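PDB 1EWQ: DNA mismatch repair protein MutS from Thermus aquaticus, which recognises mismatched or unpaired bases in duplex DNA to start mismatch repair, and has a weak ATPase activity. Local coordinates for residues 38-43 against 73-78; 81-86 against 124-129; 90-95 against 114-119. One frame throughout, in Å; residues are numbered along the deposited sequence.

Interaction 1: residues 38-43 against 73-78; sequences DFYECF and IPLRAF. With nucleotides of chain A; nucleotides of chain B.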
loop_
_atom_site.group_PDB
_atom_site.type_symbol
_atom_site.label_atom_id
_atom_site.label_comp_id
_atom_site.label_asym_id
_atom_site.label_seq_id
_atom_site.Cartn_x
_atom_site.Cartn_y
_atom_site.Cartn_z
ATOM N N ASP C 38 7.484 -29.599 -13.349
ATOM C CA ASP C 38 6.652 -29.102 -12.254
ATOM C C ASP C 38 6.910 -27.640 -11.897
ATOM O O ASP C 38 6.668 -27.217 -10.766
ATOM C CB ASP C 38 6.844 -29.969 -11.016
ATOM C CG ASP C 38 6.461 -31.409 -11.258
ATOM O OD1 ASP C 38 5.321 -31.663 -11.706
ATOM O OD2 ASP C 38 7.303 -32.288 -11.002
ATOM N N PHE C 39 7.405 -26.872 -12.863
ATOM C CA PHE C 39 7.676 -25.459 -12.650
ATOM C C PHE C 39 7.245 -24.599 -13.836
ATOM O O PHE C 39 7.303 -25.040 -14.982
ATOM C CB PHE C 39 9.175 -25.216 -12.414
ATOM C CG PHE C 39 9.669 -25.654 -11.066
ATOM C CD1 PHE C 39 9.890 -26.998 -10.792
ATOM C CD2 PHE C 39 9.919 -24.714 -10.066
ATOM C CE1 PHE C 39 10.351 -27.405 -9.544
ATOM C CE2 PHE C 39 10.381 -25.113 -8.809
ATOM C CZ PHE C 39 10.597 -26.463 -8.550
ATOM N N TYR C 40 6.803 -23.380 -13.541
ATOM C CA TYR C 40 6.430 -22.401 -14.560
ATOM C C TYR C 40 7.651 -21.498 -14.553
ATOM O O TYR C 40 7.909 -20.803 -13.567
ATOM C CB TYR C 40 5.207 -21.586 -14.138
ATOM C CG TYR C 40 3.898 -22.212 -14.511
ATOM C CD1 TYR C 40 2.965 -22.551 -13.534
ATOM C CD2 TYR C 40 3.582 -22.462 -15.846
ATOM C CE1 TYR C 40 1.741 -23.125 -13.876
ATOM C CE2 TYR C 40 2.364 -23.035 -16.204
ATOM C CZ TYR C 40 1.448 -23.362 -15.211
ATOM O OH TYR C 40 0.236 -23.907 -15.557
ATOM N N GLU C 41 8.403 -21.506 -15.644
ATOM C CA GLU C 41 9.627 -20.720 -15.703
ATOM C C GLU C 41 9.610 -19.532 -16.656
ATOM O O GLU C 41 8.786 -19.450 -17.571
ATOM C CB GLU C 41 10.796 -21.645 -16.058
ATOM C CG GLU C 41 10.653 -23.050 -15.482
ATOM C CD GLU C 41 11.806 -23.966 -15.854
ATOM O OE1 GLU C 41 12.237 -23.947 -17.027
ATOM O OE2 GLU C 41 12.275 -24.717 -14.974
ATOM N N CYS C 42 10.539 -18.614 -16.414
ATOM C CA CYS C 42 10.713 -17.414 -17.225
ATOM C C CYS C 42 12.208 -17.303 -17.466
ATOM O O CYS C 42 13.000 -17.698 -16.612
ATOM C CB CYS C 42 10.230 -16.168 -16.475
ATOM S SG CYS C 42 8.465 -16.122 -16.147
ATOM N N PHE C 43 12.593 -16.772 -18.622
ATOM C CA PHE C 43 14.008 -16.617 -18.949
ATOM C C PHE C 43 14.340 -15.176 -19.354
ATOM O O PHE C 43 13.447 -14.342 -19.495
ATOM C CB PHE C 43 14.396 -17.586 -20.075
ATOM C CG PHE C 43 14.005 -19.016 -19.809
ATOM C CD1 PHE C 43 12.823 -19.537 -20.323
ATOM C CD2 PHE C 43 14.809 -19.837 -19.027
ATOM C CE1 PHE C 43 12.450 -20.855 -20.060
ATOM C CE2 PHE C 43 14.442 -21.153 -18.759
ATOM C CZ PHE C 43 13.262 -21.659 -19.276
ATOM N N ILE C 73 8.533 -21.075 -10.687
ATOM C CA ILE C 73 7.707 -21.379 -9.532
ATOM C C ILE C 73 7.063 -22.744 -9.715
ATOM O O ILE C 73 6.727 -23.133 -10.831
ATOM C CB ILE C 73 6.592 -20.328 -9.364
ATOM C CG1 ILE C 73 5.721 -20.296 -10.628
ATOM C CG2 ILE C 73 7.208 -18.958 -9.075
ATOM C CD1 ILE C 73 4.536 -19.361 -10.549
ATOM N N PRO C 74 6.889 -23.495 -8.619
ATOM C CA PRO C 74 6.270 -24.822 -8.718
ATOM C C PRO C 74 4.794 -24.733 -9.098
ATOM O O PRO C 74 4.068 -23.876 -8.586
ATOM C CB PRO C 74 6.482 -25.402 -7.323
ATOM C CG PRO C 74 6.488 -24.192 -6.450
ATOM C CD PRO C 74 7.325 -23.219 -7.241
ATOM N N LEU C 75 4.352 -25.611 -9.995
ATOM C CA LEU C 75 2.957 -25.612 -10.427
ATOM C C LEU C 75 2.017 -25.786 -9.243
ATOM O O LEU C 75 0.846 -25.408 -9.308
ATOM C CB LEU C 75 2.671 -26.741 -11.421
ATOM C CG LEU C 75 3.391 -26.895 -12.758
ATOM C CD1 LEU C 75 2.441 -27.602 -13.705
ATOM C CD2 LEU C 75 3.794 -25.561 -13.338
ATOM N N ARG C 76 2.532 -26.373 -8.166
ATOM C CA ARG C 76 1.736 -26.613 -6.966
ATOM C C ARG C 76 1.023 -25.357 -6.476
ATOM O O ARG C 76 -0.180 -25.377 -6.222
ATOM C CB ARG C 76 2.622 -27.157 -5.830
ATOM C CG ARG C 76 3.532 -26.106 -5.171
ATOM C CD ARG C 76 4.343 -26.659 -3.986
ATOM N NE ARG C 76 5.510 -27.447 -4.394
ATOM C CZ ARG C 76 5.463 -28.703 -4.836
ATOM N NH1 ARG C 76 4.299 -29.341 -4.933
ATOM N NH2 ARG C 76 6.586 -29.326 -5.182
ATOM N N ALA C 77 1.777 -24.271 -6.346
ATOM C CA ALA C 77 1.245 -23.014 -5.849
ATOM C C ALA C 77 1.032 -21.975 -6.946
ATOM O O ALA C 77 1.221 -20.776 -6.721
ATOM C CB ALA C 77 2.179 -22.463 -4.778
ATOM N N PHE C 78 0.626 -22.432 -8.129
ATOM C CA PHE C 78 0.396 -21.528 -9.255
ATOM C C PHE C 78 -0.568 -20.383 -8.936
ATOM O O PHE C 78 -0.196 -19.214 -9.016
ATOM C CB PHE C 78 -0.133 -22.297 -10.473
ATOM C CG PHE C 78 -0.692 -21.403 -11.547
ATOM C CD1 PHE C 78 0.116 -20.457 -12.173
ATOM C CD2 PHE C 78 -2.039 -21.473 -11.898
ATOM C CE1 PHE C 78 -0.408 -19.592 -13.133
ATOM C CE2 PHE C 78 -2.573 -20.612 -12.856
ATOM C CZ PHE C 78 -1.755 -19.669 -13.473
ATOM P P DT A 13 18.599 -23.165 -7.887
ATOM O OP1 DT A 13 19.616 -22.133 -7.558
ATOM O OP2 DT A 13 18.668 -24.502 -7.243
ATOM O "O5'" DT A 13 17.160 -22.560 -7.623
ATOM C "C5'" DT A 13 16.147 -22.862 -8.555
ATOM C "C4'" DT A 13 15.079 -21.803 -8.561
ATOM O "O4'" DT A 13 14.396 -21.992 -9.811
ATOM C "C3'" DT A 13 14.038 -22.006 -7.466
ATOM O "O3'" DT A 13 13.484 -20.759 -7.029
ATOM C "C2'" DT A 13 13.012 -22.921 -8.114
ATOM C "C1'" DT A 13 13.174 -22.679 -9.616
ATOM N N1 DT A 13 13.231 -23.912 -10.434
ATOM C C2 DT A 13 12.894 -23.815 -11.765
ATOM O O2 DT A 13 12.586 -22.764 -12.300
ATOM N N3 DT A 13 12.932 -25.001 -12.451
ATOM C C4 DT A 13 13.272 -26.242 -11.957
ATOM O O4 DT A 13 13.229 -27.222 -12.689
ATOM C C5 DT A 13 13.649 -26.269 -10.564
ATOM C C7 DT A 13 14.074 -27.565 -9.950
ATOM C C6 DT A 13 13.604 -25.118 -9.878
ATOM P P DG A 14 13.408 -20.434 -5.453
ATOM O OP1 DG A 14 12.978 -19.020 -5.293
ATOM O OP2 DG A 14 14.658 -20.900 -4.804
ATOM O "O5'" DG A 14 12.238 -21.370 -4.928
ATOM C "C5'" DG A 14 10.937 -21.301 -5.486
ATOM C "C4'" DG A 14 10.097 -22.432 -4.951
ATOM O "O4'" DG A 14 10.570 -23.684 -5.504
ATOM C "C3'" DG A 14 10.157 -22.588 -3.433
ATOM O "O3'" DG A 14 8.866 -22.950 -2.946
ATOM C "C2'" DG A 14 11.173 -23.702 -3.228
ATOM C "C1'" DG A 14 11.007 -24.564 -4.473
ATOM N N9 DG A 14 12.243 -25.197 -4.934
ATOM C C8 DG A 14 13.476 -24.599 -5.035
ATOM N N7 DG A 14 14.397 -25.398 -5.503
ATOM C C5 DG A 14 13.735 -26.599 -5.719
ATOM C C6 DG A 14 14.220 -27.835 -6.230
ATOM O O6 DG A 14 15.365 -28.124 -6.599
ATOM N N1 DG A 14 13.211 -28.791 -6.297
ATOM C C2 DG A 14 11.904 -28.586 -5.931
ATOM N N2 DG A 14 11.076 -29.627 -6.104
ATOM N N3 DG A 14 11.443 -27.444 -5.442
ATOM C C4 DG A 14 12.407 -26.498 -5.369
ATOM P P DC B 12 9.317 -36.821 -11.336
ATOM O OP1 DC B 12 7.904 -36.920 -10.908
ATOM O OP2 DC B 12 10.066 -38.056 -11.698
ATOM O "O5'" DC B 12 9.371 -35.798 -12.553
ATOM C "C5'" DC B 12 8.555 -34.631 -12.534
ATOM C "C4'" DC B 12 8.838 -33.764 -13.735
ATOM O "O4'" DC B 12 10.162 -33.194 -13.633
ATOM C "C3'" DC B 12 8.774 -34.464 -15.088
ATOM O "O3'" DC B 12 8.163 -33.570 -16.019
ATOM C "C2'" DC B 12 10.236 -34.718 -15.425
ATOM C "C1'" DC B 12 10.958 -33.549 -14.755
ATOM N N1 DC B 12 12.303 -33.859 -14.239
ATOM C C2 DC B 12 13.277 -32.847 -14.224
ATOM O O2 DC B 12 13.014 -31.749 -14.728
ATOM N N3 DC B 12 14.484 -33.099 -13.666
ATOM C C4 DC B 12 14.747 -34.304 -13.162
ATOM N N4 DC B 12 15.944 -34.498 -12.608
ATOM C C5 DC B 12 13.792 -35.366 -13.202
ATOM C C6 DC B 12 12.594 -35.101 -13.747
#

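Interaction 2: residues 81-86 against 124-129; sequences YAERLL and ESLLPR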
loop_
_atom_site.group_PDB
_atom_site.type_symbol
_atom_site.label_atom_id
_atom_site.label_comp_id
_atom_site.label_asym_id
_atom_site.label_seq_id
_atom_site.Cartn_x
_atom_site.Cartn_y
_atom_site.Cartn_z
ATOM N N TYR C 81 0.685 -17.727 -6.524
ATOM C CA TYR C 81 1.672 -16.836 -7.132
ATOM C C TYR C 81 0.992 -15.886 -8.116
ATOM O O TYR C 81 1.313 -14.703 -8.173
ATOM C CB TYR C 81 2.743 -17.646 -7.868
ATOM C CG TYR C 81 3.804 -18.278 -6.986
ATOM C CD1 TYR C 81 4.748 -17.495 -6.314
ATOM C CD2 TYR C 81 3.893 -19.667 -6.860
ATOM C CE1 TYR C 81 5.762 -18.087 -5.544
ATOM C CE2 TYR C 81 4.898 -20.268 -6.093
ATOM C CZ TYR C 81 5.830 -19.478 -5.445
ATOM O OH TYR C 81 6.850 -20.084 -4.739
ATOM N N ALA C 82 0.050 -16.411 -8.895
ATOM C CA ALA C 82 -0.665 -15.590 -9.866
ATOM C C ALA C 82 -1.422 -14.495 -9.124
ATOM O O ALA C 82 -1.420 -13.337 -9.546
ATOM C CB ALA C 82 -1.630 -16.443 -10.665
ATOM N N GLU C 83 -2.065 -14.872 -8.018
ATOM C CA GLU C 83 -2.818 -13.921 -7.203
ATOM C C GLU C 83 -1.926 -12.715 -6.936
ATOM O O GLU C 83 -2.334 -11.567 -7.121
ATOM C CB GLU C 83 -3.234 -14.566 -5.871
ATOM C CG GLU C 83 -4.091 -13.677 -4.957
ATOM C CD GLU C 83 -4.430 -14.345 -3.623
ATOM O OE1 GLU C 83 -5.046 -15.439 -3.622
ATOM O OE2 GLU C 83 -4.081 -13.775 -2.567
ATOM N N ARG C 84 -0.693 -12.987 -6.519
ATOM C CA ARG C 84 0.241 -11.917 -6.224
ATOM C C ARG C 84 0.617 -11.123 -7.459
ATOM O O ARG C 84 0.601 -9.898 -7.434
ATOM C CB ARG C 84 1.502 -12.470 -5.552
ATOM C CG ARG C 84 1.352 -12.723 -4.054
ATOM C CD ARG C 84 2.714 -12.821 -3.392
ATOM N NE ARG C 84 3.380 -14.079 -3.701
ATOM C CZ ARG C 84 4.689 -14.283 -3.587
ATOM N NH1 ARG C 84 5.488 -13.307 -3.175
ATOM N NH2 ARG C 84 5.197 -15.472 -3.880
ATOM N N LEU C 85 0.954 -11.815 -8.541
ATOM C CA LEU C 85 1.335 -11.137 -9.770
ATOM C C LEU C 85 0.207 -10.235 -10.249
ATOM O O LEU C 85 0.438 -9.096 -10.656
ATOM C CB LEU C 85 1.674 -12.162 -10.852
ATOM C CG LEU C 85 2.897 -13.027 -10.552
ATOM C CD1 LEU C 85 2.993 -14.161 -11.550
ATOM C CD2 LEU C 85 4.138 -12.149 -10.595
ATOM N N LEU C 86 -1.016 -10.746 -10.196
ATOM C CA LEU C 86 -2.170 -9.971 -10.632
ATOM C C LEU C 86 -2.306 -8.663 -9.873
ATOM O O LEU C 86 -2.543 -7.610 -10.468
ATOM C CB LEU C 86 -3.450 -10.790 -10.467
ATOM C CG LEU C 86 -3.662 -11.857 -11.543
ATOM C CD1 LEU C 86 -4.726 -12.834 -11.110
ATOM C CD2 LEU C 86 -4.044 -11.178 -12.851
ATOM N N GLU C 124 -11.636 -19.381 -8.747
ATOM C CA GLU C 124 -12.300 -19.011 -7.500
ATOM C C GLU C 124 -11.409 -18.238 -6.524
ATOM O O GLU C 124 -11.827 -17.221 -5.977
ATOM C CB GLU C 124 -12.863 -20.284 -6.834
ATOM C CG GLU C 124 -13.383 -20.141 -5.402
ATOM C CD GLU C 124 -13.992 -21.452 -4.847
ATOM O OE1 GLU C 124 -13.480 -22.558 -5.163
ATOM O OE2 GLU C 124 -14.977 -21.378 -4.078
ATOM N N SER C 125 -10.177 -18.702 -6.331
ATOM C CA SER C 125 -9.241 -18.059 -5.399
ATOM C C SER C 125 -8.687 -16.704 -5.831
ATOM O O SER C 125 -8.027 -16.030 -5.036
ATOM C CB SER C 125 -8.053 -18.983 -5.117
ATOM O OG SER C 125 -7.086 -18.903 -6.153
ATOM N N LEU C 126 -8.933 -16.307 -7.078
ATOM C CA LEU C 126 -8.433 -15.025 -7.572
ATOM C C LEU C 126 -9.583 -14.033 -7.759
ATOM O O LEU C 126 -9.379 -12.904 -8.195
ATOM C CB LEU C 126 -7.719 -15.219 -8.913
ATOM C CG LEU C 126 -6.770 -16.415 -9.007
ATOM C CD1 LEU C 126 -6.109 -16.458 -10.382
ATOM C CD2 LEU C 126 -5.726 -16.311 -7.910
ATOM N N LEU C 127 -10.791 -14.470 -7.424
ATOM C CA LEU C 127 -11.977 -13.647 -7.572
ATOM C C LEU C 127 -12.558 -13.148 -6.261
ATOM O O LEU C 127 -12.419 -13.792 -5.223
ATOM C CB LEU C 127 -13.067 -14.439 -8.289
ATOM C CG LEU C 127 -12.911 -14.663 -9.790
ATOM C CD1 LEU C 127 -13.837 -15.794 -10.238
ATOM C CD2 LEU C 127 -13.208 -13.356 -10.523
ATOM N N PRO C 128 -13.224 -11.984 -6.300
ATOM C CA PRO C 128 -13.845 -11.418 -5.102
ATOM C C PRO C 128 -15.246 -12.031 -5.074
ATOM O O PRO C 128 -15.650 -12.672 -6.043
ATOM C CB PRO C 128 -13.865 -9.927 -5.404
ATOM C CG PRO C 128 -14.154 -9.902 -6.870
ATOM C CD PRO C 128 -13.265 -11.026 -7.420
ATOM N N ARG C 129 -15.981 -11.868 -3.981
ATOM C CA ARG C 129 -17.336 -12.417 -3.921
ATOM C C ARG C 129 -18.199 -11.663 -4.926
ATOM O O ARG C 129 -19.051 -12.239 -5.591
ATOM C CB ARG C 129 -17.932 -12.242 -2.517
ATOM C CG ARG C 129 -18.176 -13.533 -1.750
ATOM C CD ARG C 129 -18.735 -13.248 -0.355
ATOM N NE ARG C 129 -18.808 -14.466 0.455
ATOM C CZ ARG C 129 -19.860 -15.282 0.504
ATOM N NH1 ARG C 129 -20.944 -15.012 -0.206
ATOM N NH2 ARG C 129 -19.827 -16.375 1.257
HETATM O O HOH W 1 -4.935 -18.163 -4.955
#

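Interaction 3: residues 90-95 against 114-119; sequences FRLAVA and QLLTPG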
loop_
_atom_site.group_PDB
_atom_site.type_symbol
_atom_site.label_atom_id
_atom_site.label_comp_id
_atom_site.label_asym_id
_atom_site.label_seq_id
_atom_site.Cartn_x
_atom_site.Cartn_y
_atom_site.Cartn_z
ATOM N N PHE C 90 0.324 -7.174 -13.328
ATOM C CA PHE C 90 0.731 -8.021 -14.450
ATOM C C PHE C 90 -0.457 -8.701 -15.123
ATOM O O PHE C 90 -1.509 -8.888 -14.513
ATOM C CB PHE C 90 1.653 -9.163 -13.996
ATOM C CG PHE C 90 3.007 -8.733 -13.507
ATOM C CD1 PHE C 90 3.206 -8.389 -12.175
ATOM C CD2 PHE C 90 4.096 -8.717 -14.374
ATOM C CE1 PHE C 90 4.472 -8.040 -11.715
ATOM C CE2 PHE C 90 5.366 -8.367 -13.923
ATOM C CZ PHE C 90 5.556 -8.030 -12.596
ATOM N N ARG C 91 -0.273 -9.071 -16.386
ATOM C CA ARG C 91 -1.266 -9.842 -17.132
ATOM C C ARG C 91 -0.483 -11.145 -17.316
ATOM O O ARG C 91 0.723 -11.100 -17.518
ATOM C CB ARG C 91 -1.566 -9.241 -18.508
ATOM C CG ARG C 91 -2.400 -7.962 -18.522
ATOM C CD ARG C 91 -2.922 -7.715 -19.935
ATOM N NE ARG C 91 -3.377 -6.349 -20.163
ATOM C CZ ARG C 91 -2.570 -5.298 -20.276
ATOM N NH1 ARG C 91 -1.255 -5.452 -20.184
ATOM N NH2 ARG C 91 -3.077 -4.089 -20.488
ATOM N N LEU C 92 -1.137 -12.298 -17.252
ATOM C CA LEU C 92 -0.397 -13.547 -17.387
ATOM C C LEU C 92 -0.828 -14.469 -18.522
ATOM O O LEU C 92 -2.008 -14.774 -18.682
ATOM C CB LEU C 92 -0.465 -14.331 -16.078
ATOM C CG LEU C 92 -0.222 -13.550 -14.788
ATOM C CD1 LEU C 92 -0.542 -14.437 -13.598
ATOM C CD2 LEU C 92 1.207 -13.054 -14.748
ATOM N N ALA C 93 0.147 -14.913 -19.304
ATOM C CA ALA C 93 -0.101 -15.849 -20.395
ATOM C C ALA C 93 0.450 -17.174 -19.881
ATOM O O ALA C 93 1.646 -17.300 -19.625
ATOM C CB ALA C 93 0.634 -15.417 -21.652
ATOM N N VAL C 94 -0.434 -18.150 -19.710
ATOM C CA VAL C 94 -0.056 -19.456 -19.191
ATOM C C VAL C 94 0.188 -20.465 -20.297
ATOM O O VAL C 94 -0.727 -20.835 -21.033
ATOM C CB VAL C 94 -1.147 -20.004 -18.244
ATOM C CG1 VAL C 94 -0.825 -21.433 -17.828
ATOM C CG2 VAL C 94 -1.244 -19.113 -17.019
ATOM N N ALA C 95 1.435 -20.901 -20.412
ATOM C CA ALA C 95 1.805 -21.884 -21.413
ATOM C C ALA C 95 2.058 -23.200 -20.694
ATOM O O ALA C 95 2.981 -23.307 -19.888
ATOM C CB ALA C 95 3.048 -21.436 -22.144
ATOM N N GLN C 114 -4.324 -20.326 -21.438
ATOM C CA GLN C 114 -5.225 -19.287 -20.977
ATOM C C GLN C 114 -4.473 -18.050 -20.553
ATOM O O GLN C 114 -3.287 -18.107 -20.231
ATOM C CB GLN C 114 -6.040 -19.791 -19.792
ATOM C CG GLN C 114 -5.192 -20.438 -18.722
ATOM C CD GLN C 114 -5.933 -20.612 -17.420
ATOM O OE1 GLN C 114 -5.454 -21.287 -16.504
ATOM N NE2 GLN C 114 -7.105 -19.996 -17.323
ATOM N N LEU C 115 -5.180 -16.931 -20.554
ATOM C CA LEU C 115 -4.609 -15.668 -20.150
ATOM C C LEU C 115 -5.285 -15.291 -18.841
ATOM O O LEU C 115 -6.467 -15.584 -18.644
ATOM C CB LEU C 115 -4.892 -14.604 -21.211
ATOM C CG LEU C 115 -4.408 -14.932 -22.629
ATOM C CD1 LEU C 115 -4.753 -13.781 -23.566
ATOM C CD2 LEU C 115 -2.906 -15.169 -22.622
ATOM N N LEU C 116 -4.537 -14.675 -17.937
ATOM C CA LEU C 116 -5.106 -14.248 -16.665
ATOM C C LEU C 116 -5.014 -12.741 -16.577
ATOM O O LEU C 116 -3.929 -12.186 -16.453
ATOM C CB LEU C 116 -4.368 -14.876 -15.482
ATOM C CG LEU C 116 -4.398 -16.403 -15.364
ATOM C CD1 LEU C 116 -3.756 -16.815 -14.046
ATOM C CD2 LEU C 116 -5.816 -16.907 -15.417
ATOM N N THR C 117 -6.163 -12.084 -16.676
ATOM C CA THR C 117 -6.221 -10.640 -16.596
ATOM C C THR C 117 -7.289 -10.312 -15.561
ATOM O O THR C 117 -8.256 -11.037 -15.412
ATOM C CB THR C 117 -6.544 -10.015 -17.969
ATOM O OG1 THR C 117 -7.920 -10.227 -18.300
ATOM C CG2 THR C 117 -5.652 -10.648 -19.042
ATOM N N PRO C 118 -7.124 -9.206 -14.841
ATOM C CA PRO C 118 -8.078 -8.805 -13.804
ATOM C C PRO C 118 -9.560 -8.947 -14.134
ATOM O O PRO C 118 -10.325 -9.452 -13.314
ATOM C CB PRO C 118 -7.661 -7.366 -13.483
ATOM C CG PRO C 118 -7.048 -6.894 -14.764
ATOM C CD PRO C 118 -6.245 -8.085 -15.216
ATOM N N GLY C 119 -9.963 -8.539 -15.332
ATOM C CA GLY C 119 -11.368 -8.631 -15.689
ATOM C C GLY C 119 -11.868 -9.894 -16.379
ATOM O O GLY C 119 -12.994 -9.913 -16.860
#

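Interaction 1: residues 38-43 against 73-78
Y40 fills the apolar middle of this contact, its ring met by L75 and F78 and its CB by I73, whose CG1 lies 3.8 Å from it. The CD2 methyl of L75 sits over one face of the ring, at a separation too short to be trusted. F78, with CG anti to the backbone N (chi1 166°), carries its ring obliquely to Y40, CD1 3.6 Å from Y40 CE1 and the ring planes turned 50° apart. Y40 OH ends the side chain in a hydrogen bond to D96. Next to this cluster the backbones pair as antiparallel strands: Y40 N reaches I73 O at 2.7 Å, I73 N bonds back to Y40 O, and L75 N adds a third bond, to D38 O. Strand alternation sends F39 and E41 to the face opposite Y40, and this is the Phe-X-Glu motif with which MutS domain I reads a mismatch. The F39 ring lies between P74 CA, a CH-pi contact over one face, and the thymine DT13 of chain A over the other, whose C6 is 3.4 Å from F39 CE2. With an alanine at F39, the thymine would probably lose the flat surface it rests on and a gap would open beside P74. At the polar edge DT13 N3 donates an almost straight hydrogen bond to E41 OE2, 2.6 Å long at 174°, and D38 OD2 approaches C5' of DC12 of chain B.

Interaction 2: residues 81-86 against 124-129
L126 spreads its two methyls against helix 78-87, CD1 toward L86 and A82, CD2 toward E83, and the orientation of that one side chain organises the contact. The side chains of L126 and L86 cross at about a right angle, their two CD1 atoms 3.9 Å apart. CD2 instead lies alongside the base of E83, 3.7 Å from its CB, and A82 CB borders the cluster more distantly, 4.5 Å from L126 CD1. L121, from the chain leading into 124-129, also touches L86.

E83 is turned differently from the leucines. Its CG stands anti to the backbone nitrogen (chi1 -177°) and the chain continues extended, which carries the carboxylate past L126 to the side of S125. There OE1 comes to 3.4 Å from S125 O, but both are acceptors and no bond forms. A water settles the matter by donating to E83 OE1 at 3.0 Å and to S125 OG at 2.6 Å; the same hydroxyl also bonds E79, one turn earlier in the helix.

The contact thus sets a helix of the mismatch-reading domain against the linking chain that runs on to strand 134-139, and R129, at the end of 124-129, packs on helix 282-293. No direct hydrogen bond crosses and only 171 Å² is buried, so the apolar link depends on methyl packing and the polar link on one water.

Interaction 3: residues 90-95 against 114-119
L92 and L116 face each other at the tightly packed part of this contact, where backbone and side chains close together. L92 N bonds L116 O at 2.9 Å, and L116 N returns a bond to L92 O at 2.6 Å; L92 O also receives a CA-H...O contact from L115. On the face that carries L92 and L116 the two side chains cross at a slant, CB to CB 4.0 Å, with their CD1 methyls also meeting. V94 leans in beside them, and A82, L85 and F78 of helix 78-87 cover this face, so the three apolar side chains form part of the core between sheet and helix.

On the other face A93 offers little more than a methyl, and L115 bends over it. With L115 CG anti to the carbonyl carbon (chi1 -56°), its CD2 comes back across the strand to lie 3.7 Å from A93 CB. R230 and T231 of helix 215-232 also touch L115.

Together the strands make a long-looped antiparallel hairpin, 110-116 being the outermost strand at one end of the mixed sheet of domain I, while 92-97 runs parallel to its other neighbour, 31-36. The short strand axes run at 151° to each other, 29° from antiparallel, so the pair is twisted.

Between the two segments packing thins toward both ends. At one, V94 N still bonds Q114 O at 2.9 Å, but the side chains meet only as V94 CB against Q114 CG, 4.1 Å apart, along the stem of a partly exposed glutamine. At the other, R91 CD merely brushes T117 CG2 at 4.1 Å, though M201 and Y227 pack on both residues. The polar ends there turn to other partners: the R91 guanidinium bonds S203 and the carbonyl of D29, while T117 OG1 bonds T120 and E177.

Helix 78-87 ties the three contacts into one body. Y81 packs on interaction 1, its CB 3.7 Å from I73 CD1, while A82, which borders interaction 2, puts its CB 3.7 Å from L92 CD1 of interaction 3. F78, at the start of the helix, joins interactions 1 and 3: its CZ is 3.5 Å from L116 CD1. Interactions 1 and 3 also belong to the same sheet, and residues 90-95 and 114-119 both fall in the chain between the halves of interaction 2. Distance to the DNA grades them: interaction 1 touches the bases, interaction 2 comes within about 4 Å at its nearest atom, with Y81 packing on a phosphate, and interaction 3 stays about 11 Å away.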